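Local coordinates for protein KP700603 (Klebsiella pneumoniae 700603, PDB 5KVK) that is of unknown function but belongs to the competence-damaged protein (CinA) superfamily, at residues T12-T17 / A44-Q48. Numbering follows the deposited sequence.
Sequences THELTT and ALCAQ
A small, partly buried packing contact joins the first turns of helix 12-26 to the 44-48 segment, with Gln48 reaching across to Thr16 and Thr17 and a water bridging the two. Bent at chi2 (-73°), the glutamine chain lays Gln48 CG against Thr16 CG2 (3.7 Å) and sends its amide over the backbone of Thr17. There Gln48 NE2 donates to Thr17 OG1 at 3.0 Å, nearly straight (166°) and in the amide plane. Thr17 OG1 in turn donates to His13 O at 2.8 Å. His13 O thus takes two donors, Thr17 N and OG1, from opposite faces, and the hydroxyl, donating to it and accepting from Gln48, links the amide to the helix backbone. The water accepts from Gln48 NE2, donates to Ala44 O and hydrogen-bonds His13 ND1 at the ring edge; with His13 CG anti to its backbone N (chi1 -176°), the end of the ring comes near Ala47 and Gln48. Beside this polar cluster, Thr16 CG2 meets Leu45 CD2 (3.9 Å) and Thr12 CG2 meets Ala44 CB. Helix 147-165 packs against the contact: Val155 touches Thr12, Met159 touches Leu45, and Arg156 hydrogen-bonds Thr12 OG1; Leu45 also packs on strands 30-34 and 55-61.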
ATOM      1  N   THR A  12     -12.200 -11.464   6.396  1.00 38.15           N
ATOM      2  CA  THR A  12     -11.905 -10.063   6.080  1.00 32.77           C
ATOM      3  C   THR A  12     -12.659  -9.580   4.859  1.00 30.32           C
ATOM      4  O   THR A  12     -13.128  -8.450   4.830  1.00 29.09           O
ATOM      5  CB  THR A  12     -10.408  -9.850   5.826  1.00 36.91           C
ATOM      6  OG1 THR A  12      -9.689 -10.328   6.958  1.00 42.66           O
ATOM      7  CG2 THR A  12     -10.081  -8.357   5.577  1.00 32.38           C
ATOM      8  N   HIS A  13     -12.747 -10.406   3.819  1.00 34.27           N
ATOM      9  CA  HIS A  13     -13.452  -9.951   2.625  1.00 34.29           C
ATOM     10  C   HIS A  13     -14.936  -9.694   2.923  1.00 29.62           C
ATOM     11  O   HIS A  13     -15.518  -8.741   2.404  1.00 29.44           O
ATOM     12  CB  HIS A  13     -13.269 -10.992   1.511  1.00 36.93           C
ATOM     13  CG  HIS A  13     -13.864 -10.616   0.186  1.00 46.51           C
ATOM     14  ND1 HIS A  13     -13.627  -9.411  -0.440  1.00 53.96           N
ATOM     15  CD2 HIS A  13     -14.635 -11.331  -0.668  1.00 54.19           C
ATOM     16  CE1 HIS A  13     -14.273  -9.376  -1.593  1.00 51.29           C
ATOM     17  NE2 HIS A  13     -14.894 -10.527  -1.753  1.00 55.58           N
ATOM     18  N   GLU A  14     -15.577 -10.557   3.724  1.00 32.01           N
ATOM     19  CA  GLU A  14     -16.997 -10.348   4.039  1.00 31.02           C
ATOM     20  C   GLU A  14     -17.220  -9.089   4.893  1.00 32.99           C
ATOM     21  O   GLU A  14     -18.061  -8.233   4.559  1.00 33.01           O
ATOM     22  CB  GLU A  14     -17.556 -11.599   4.715  1.00 31.78           C
ATOM     23  CG  GLU A  14     -19.041 -11.524   5.035  1.00 34.79           C
ATOM     24  CD  GLU A  14     -19.508 -12.774   5.772  1.00 39.11           C
ATOM     25  OE1 GLU A  14     -18.652 -13.620   6.116  1.00 40.27           O
ATOM     26  OE2 GLU A  14     -20.718 -12.859   6.003  1.00 43.62           O
ATOM     27  N   LEU A  15     -16.456  -8.939   5.979  1.00 32.06           N
ATOM     28  CA  LEU A  15     -16.485  -7.704   6.783  1.00 33.36           C
ATOM     29  C   LEU A  15     -16.271  -6.459   5.929  1.00 32.84           C
ATOM     30  O   LEU A  15     -16.974  -5.436   6.084  1.00 28.95           O
ATOM     31  CB  LEU A  15     -15.393  -7.789   7.854  1.00 35.82           C
ATOM     32  CG  LEU A  15     -15.125  -6.486   8.600  1.00 38.33           C
ATOM     33  CD1 LEU A  15     -16.367  -6.313   9.430  1.00 37.85           C
ATOM     34  CD2 LEU A  15     -13.899  -6.584   9.483  1.00 41.71           C
ATOM     35  N   THR A  16     -15.255  -6.497   5.055  1.00 26.61           N
ATOM     36  CA  THR A  16     -14.966  -5.307   4.266  1.00 24.33           C
ATOM     37  C   THR A  16     -16.111  -4.998   3.319  1.00 27.01           C
ATOM     38  O   THR A  16     -16.387  -3.829   3.040  1.00 28.51           O
ATOM     39  CB  THR A  16     -13.673  -5.496   3.480  1.00 27.83           C
ATOM     40  OG1 THR A  16     -12.628  -5.777   4.429  1.00 29.92           O
ATOM     41  CG2 THR A  16     -13.309  -4.232   2.712  1.00 28.60           C
ATOM     42  N   THR A  17     -16.761  -6.034   2.773  1.00 26.85           N
ATOM     43  CA  THR A  17     -17.944  -5.790   1.944  1.00 28.09           C
ATOM     44  C   THR A  17     -18.986  -4.984   2.719  1.00 31.01           C
ATOM     45  O   THR A  17     -19.579  -4.013   2.201  1.00 30.64           O
ATOM     46  CB  THR A  17     -18.509  -7.143   1.506  1.00 32.41           C
ATOM     47  OG1 THR A  17     -17.536  -7.793   0.668  1.00 28.78           O
ATOM     48  CG2 THR A  17     -19.812  -6.990   0.780  1.00 36.61           C
ATOM     49  N   ALA A  44      -7.252  -5.132   1.062  1.00 21.77           N
ATOM     50  CA  ALA A  44      -8.608  -5.599   1.319  1.00 23.26           C
ATOM     51  C   ALA A  44      -9.620  -4.682   0.648  1.00 21.43           C
ATOM     52  O   ALA A  44     -10.630  -5.171   0.075  1.00 24.96           O
ATOM     53  CB  ALA A  44      -8.876  -5.686   2.825  1.00 23.78           C
ATOM     54  N   LEU A  45      -9.324  -3.375   0.653  1.00 23.83           N
ATOM     55  CA  LEU A  45     -10.227  -2.406   0.031  1.00 21.42           C
ATOM     56  C   LEU A  45     -10.215  -2.559  -1.478  1.00 25.41           C
ATOM     57  O   LEU A  45     -11.253  -2.382  -2.141  1.00 26.40           O
ATOM     58  CB  LEU A  45      -9.820  -0.995   0.435  1.00 20.85           C
ATOM     59  CG  LEU A  45      -9.875  -0.784   1.974  1.00 20.54           C
ATOM     60  CD1 LEU A  45      -9.238   0.520   2.539  1.00 23.88           C
ATOM     61  CD2 LEU A  45     -11.364  -0.879   2.419  1.00 23.57           C
ATOM     62  N   CYS A  46      -9.036  -2.805  -2.050  1.00 22.67           N
ATOM     63  CA  CYS A  46      -9.005  -2.928  -3.504  1.00 22.16           C
ATOM     64  C   CYS A  46      -9.593  -4.227  -3.983  1.00 26.69           C
ATOM     65  O   CYS A  46      -9.911  -4.318  -5.177  1.00 27.52           O
ATOM     66  CB  CYS A  46      -7.558  -2.775  -4.033  1.00 25.96           C
ATOM     67  SG  CYS A  46      -6.855  -1.098  -3.669  1.00 24.27           S
ATOM     68  N   ALA A  47      -9.707  -5.236  -3.119  1.00 25.53           N
ATOM     69  CA  ALA A  47     -10.267  -6.519  -3.495  1.00 27.14           C
ATOM     70  C   ALA A  47     -11.791  -6.465  -3.584  1.00 29.89           C
ATOM     71  O   ALA A  47     -12.409  -7.425  -4.093  1.00 34.63           O
ATOM     72  CB  ALA A  47      -9.881  -7.640  -2.505  1.00 28.32           C
ATOM     73  N   GLN A  48     -12.387  -5.354  -3.151  1.00 28.94           N
ATOM     74  CA  GLN A  48     -13.827  -5.124  -3.185  1.00 29.93           C
ATOM     75  C   GLN A  48     -14.313  -4.868  -4.600  1.00 36.64           C
ATOM     76  O   GLN A  48     -13.565  -4.427  -5.476  1.00 40.10           O
ATOM     77  CB  GLN A  48     -14.195  -3.932  -2.315  1.00 32.40           C
ATOM     78  CG  GLN A  48     -14.131  -4.245  -0.875  1.00 31.35           C
ATOM     79  CD  GLN A  48     -15.280  -5.121  -0.521  1.00 37.70           C
ATOM     80  OE1 GLN A  48     -16.418  -4.744  -0.752  1.00 46.84           O
ATOM     81  NE2 GLN A  48     -15.008  -6.282   0.025  1.00 36.42           N
TER
HETATM   82  O   HOH W   1     -12.189  -7.352   0.622  1.00 32.91           O